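Local coordinates for genome polyprotein (Chicken sicinivirus JSY, PDB 6QWT) that probably copies the viral RNA genome as the 3D RNA-dependent RNA polymerase, the C-terminal piece of the viral polyprotein, at residues Pro149-Leu157 against Tyr271-Phe282. Residues are numbered along the deposited sequence; the frame is centred on the assembly and turned at random.
Sequences PDYFYTTFL and YVQSIYLSKHVF
Backbone pairing between Y153-T155 and K279-V281 carries this contact: Y153 N donates to K279 O (2.8 Å), V281 N to Y153 O, and T155 N to V281 O. Y153 and H280 lie on one face of the sheet, T154 and V281 on the other. The Y153 and H280 rings, planes 24° apart and centroids separated by 5.5 Å, are displaced along each other, with little of one above the other. H280 NE2 shares a 2.6 Å hydrogen bond with S278 OG, while ND1 bonds E176, which also engages T155 OG1; the bonds at its two nitrogens fix the imidazole's rotation. K279 bends at chi3 (72°), bringing CE over one face of the F152 ring, 3.8 Å from its centroid. Further along, the F282 ring turns its edge to T155 O, 3.2 Å from CD1, and to L157 CG. Where the strands part, a water accepts from K279 N within reach of Y151 O and S274 O. With chi1 at 60°, the Y151 ring tucks over its own backbone, its OH 2.8 Å from S274 OG, itself a donor to Y271 O. This parallel pair, flanked by strands 174-177 and 285-290, probably belongs to the fingers of the right-hand polymerase fold, as in other picornaviral 3D polymerases.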
# COMPACT_ATOMS: atom_id res chain seq x y z
N PRO A 149 22.82 -4.78 5.03
CA PRO A 149 21.71 -3.83 4.83
C PRO A 149 21.47 -2.95 6.05
O PRO A 149 20.53 -3.18 6.82
CB PRO A 149 20.51 -4.74 4.54
CG PRO A 149 20.85 -6.04 5.21
CD PRO A 149 22.35 -6.17 5.13
N ASP A 150 22.31 -1.93 6.22
CA ASP A 150 22.29 -1.03 7.37
C ASP A 150 21.91 0.36 6.86
O ASP A 150 22.74 1.07 6.29
CB ASP A 150 23.65 -1.02 8.06
CG ASP A 150 23.66 -0.21 9.35
OD1 ASP A 150 22.58 0.20 9.82
OD2 ASP A 150 24.76 0.00 9.90
N TYR A 151 20.65 0.75 7.08
CA TYR A 151 20.14 1.98 6.49
C TYR A 151 18.98 2.50 7.33
O TYR A 151 18.42 1.78 8.16
CB TYR A 151 19.71 1.76 5.03
CG TYR A 151 18.63 0.73 4.86
CD1 TYR A 151 17.29 1.08 4.92
CD2 TYR A 151 18.94 -0.61 4.65
CE1 TYR A 151 16.29 0.14 4.77
CE2 TYR A 151 17.94 -1.56 4.50
CZ TYR A 151 16.62 -1.18 4.56
OH TYR A 151 15.62 -2.11 4.41
N PHE A 152 18.61 3.75 7.07
CA PHE A 152 17.59 4.46 7.83
C PHE A 152 16.36 4.72 6.96
O PHE A 152 16.49 5.16 5.81
CB PHE A 152 18.12 5.80 8.34
CG PHE A 152 19.03 5.69 9.53
CD1 PHE A 152 18.52 5.62 10.81
CD2 PHE A 152 20.41 5.69 9.35
CE1 PHE A 152 19.37 5.52 11.90
CE2 PHE A 152 21.26 5.59 10.44
CZ PHE A 152 20.74 5.51 11.72
N TYR A 153 15.18 4.46 7.51
CA TYR A 153 13.94 4.99 6.95
C TYR A 153 13.74 6.41 7.46
O TYR A 153 13.90 6.67 8.66
CB TYR A 153 12.74 4.13 7.34
CG TYR A 153 12.67 2.79 6.63
CD1 TYR A 153 11.92 2.62 5.47
CD2 TYR A 153 13.33 1.68 7.14
CE1 TYR A 153 11.84 1.39 4.83
CE2 TYR A 153 13.27 0.45 6.51
CZ TYR A 153 12.52 0.31 5.36
OH TYR A 153 12.46 -0.92 4.74
N THR A 154 13.39 7.33 6.57
CA THR A 154 12.96 8.67 6.97
C THR A 154 11.47 8.65 7.26
O THR A 154 10.67 8.22 6.42
CB THR A 154 13.27 9.71 5.89
OG1 THR A 154 12.65 9.31 4.66
CG2 THR A 154 14.76 9.83 5.68
N THR A 155 11.09 9.11 8.45
CA THR A 155 9.70 9.07 8.91
C THR A 155 9.12 10.48 8.92
O THR A 155 9.73 11.41 9.45
CB THR A 155 9.60 8.46 10.31
OG1 THR A 155 10.18 7.15 10.30
CG2 THR A 155 8.15 8.37 10.76
N PHE A 156 7.93 10.63 8.33
CA PHE A 156 7.22 11.90 8.30
C PHE A 156 5.76 11.67 8.65
O PHE A 156 5.25 10.55 8.60
CB PHE A 156 7.32 12.58 6.93
CG PHE A 156 8.73 12.90 6.50
CD1 PHE A 156 9.46 13.87 7.17
CD2 PHE A 156 9.31 12.24 5.43
CE1 PHE A 156 10.75 14.17 6.78
CE2 PHE A 156 10.61 12.54 5.04
CZ PHE A 156 11.33 13.50 5.72
N LEU A 157 5.08 12.76 9.00
CA LEU A 157 3.63 12.76 9.09
C LEU A 157 3.04 12.88 7.69
O LEU A 157 3.46 13.75 6.90
CB LEU A 157 3.15 13.90 9.98
CG LEU A 157 3.74 13.91 11.40
CD1 LEU A 157 3.33 15.17 12.15
CD2 LEU A 157 3.31 12.66 12.15
N TYR A 271 18.31 -9.04 4.48
CA TYR A 271 17.53 -7.90 4.03
C TYR A 271 16.15 -7.89 4.67
O TYR A 271 15.63 -6.82 5.02
CB TYR A 271 17.40 -7.90 2.50
CG TYR A 271 16.89 -6.58 1.96
CD1 TYR A 271 17.77 -5.59 1.53
CD2 TYR A 271 15.53 -6.31 1.91
CE1 TYR A 271 17.30 -4.38 1.05
CE2 TYR A 271 15.05 -5.10 1.43
CZ TYR A 271 15.94 -4.14 1.00
OH TYR A 271 15.47 -2.94 0.52
N VAL A 272 15.53 -9.06 4.82
CA VAL A 272 14.24 -9.11 5.50
C VAL A 272 14.38 -8.70 6.96
O VAL A 272 13.47 -8.08 7.53
CB VAL A 272 13.62 -10.52 5.35
CG1 VAL A 272 12.32 -10.63 6.13
CG2 VAL A 272 13.38 -10.82 3.87
N GLN A 273 15.52 -9.00 7.58
CA GLN A 273 15.75 -8.54 8.95
C GLN A 273 15.78 -7.02 9.01
O GLN A 273 15.27 -6.42 9.97
CB GLN A 273 17.04 -9.13 9.51
CG GLN A 273 17.28 -8.73 10.96
CD GLN A 273 18.49 -9.40 11.58
OE1 GLN A 273 19.55 -9.51 10.95
NE2 GLN A 273 18.35 -9.86 12.82
N SER A 274 16.36 -6.37 8.00
CA SER A 274 16.36 -4.91 7.95
C SER A 274 14.96 -4.34 7.75
O SER A 274 14.79 -3.12 7.81
CB SER A 274 17.29 -4.41 6.83
OG SER A 274 16.64 -4.40 5.58
N ILE A 275 13.96 -5.19 7.51
CA ILE A 275 12.58 -4.75 7.38
C ILE A 275 11.83 -4.87 8.70
O ILE A 275 11.12 -3.94 9.09
CB ILE A 275 11.88 -5.56 6.27
CG1 ILE A 275 12.29 -5.02 4.90
CG2 ILE A 275 10.37 -5.50 6.42
CD1 ILE A 275 11.91 -5.93 3.76
N TYR A 276 11.98 -5.99 9.42
CA TYR A 276 11.27 -6.15 10.68
C TYR A 276 12.07 -5.69 11.89
O TYR A 276 11.51 -5.56 12.98
CB TYR A 276 10.80 -7.60 10.88
CG TYR A 276 11.88 -8.66 11.02
CD1 TYR A 276 12.15 -9.54 9.98
CD2 TYR A 276 12.60 -8.82 12.20
CE1 TYR A 276 13.11 -10.53 10.10
CE2 TYR A 276 13.57 -9.80 12.33
CZ TYR A 276 13.82 -10.65 11.27
OH TYR A 276 14.77 -11.64 11.37
N LEU A 277 13.38 -5.45 11.74
CA LEU A 277 14.22 -4.82 12.76
C LEU A 277 14.86 -3.60 12.09
O LEU A 277 16.04 -3.62 11.73
CB LEU A 277 15.26 -5.79 13.32
CG LEU A 277 16.02 -5.34 14.57
CD1 LEU A 277 15.06 -5.02 15.70
CD2 LEU A 277 17.03 -6.40 15.00
N SER A 278 14.07 -2.55 11.92
CA SER A 278 14.40 -1.44 11.03
C SER A 278 14.82 -0.21 11.81
O SER A 278 14.39 0.01 12.95
CB SER A 278 13.20 -1.10 10.14
OG SER A 278 12.07 -0.78 10.93
N LYS A 279 15.66 0.61 11.19
CA LYS A 279 16.11 1.87 11.75
C LYS A 279 15.32 3.02 11.14
O LYS A 279 15.08 3.05 9.93
CB LYS A 279 17.61 2.08 11.50
CG LYS A 279 18.49 1.04 12.16
CD LYS A 279 19.83 0.91 11.47
CE LYS A 279 20.70 2.12 11.74
NZ LYS A 279 22.04 2.00 11.11
N HIS A 280 14.92 3.97 11.99
CA HIS A 280 14.09 5.09 11.57
C HIS A 280 14.66 6.40 12.10
O HIS A 280 15.36 6.42 13.12
CB HIS A 280 12.65 4.93 12.07
CG HIS A 280 11.97 3.68 11.61
ND1 HIS A 280 10.91 3.70 10.72
CD2 HIS A 280 12.18 2.38 11.92
CE1 HIS A 280 10.51 2.46 10.50
NE2 HIS A 280 11.26 1.64 11.22
N VAL A 281 14.35 7.49 11.40
CA VAL A 281 14.68 8.83 11.87
C VAL A 281 13.46 9.72 11.64
O VAL A 281 13.02 9.91 10.50
CB VAL A 281 15.93 9.41 11.19
CG1 VAL A 281 15.84 9.38 9.66
CG2 VAL A 281 16.21 10.81 11.71
N PHE A 282 12.90 10.25 12.72
CA PHE A 282 11.75 11.14 12.68
C PHE A 282 12.20 12.48 13.24
O PHE A 282 12.20 12.69 14.46
CB PHE A 282 10.58 10.56 13.48
CG PHE A 282 9.38 11.45 13.55
CD1 PHE A 282 8.55 11.61 12.45
CD2 PHE A 282 9.06 12.12 14.72
CE1 PHE A 282 7.43 12.42 12.51
CE2 PHE A 282 7.94 12.93 14.79
CZ PHE A 282 7.13 13.08 13.69
O HOH W 1 16.40 -0.56 8.35
O HOH W 2 12.25 12.54 9.45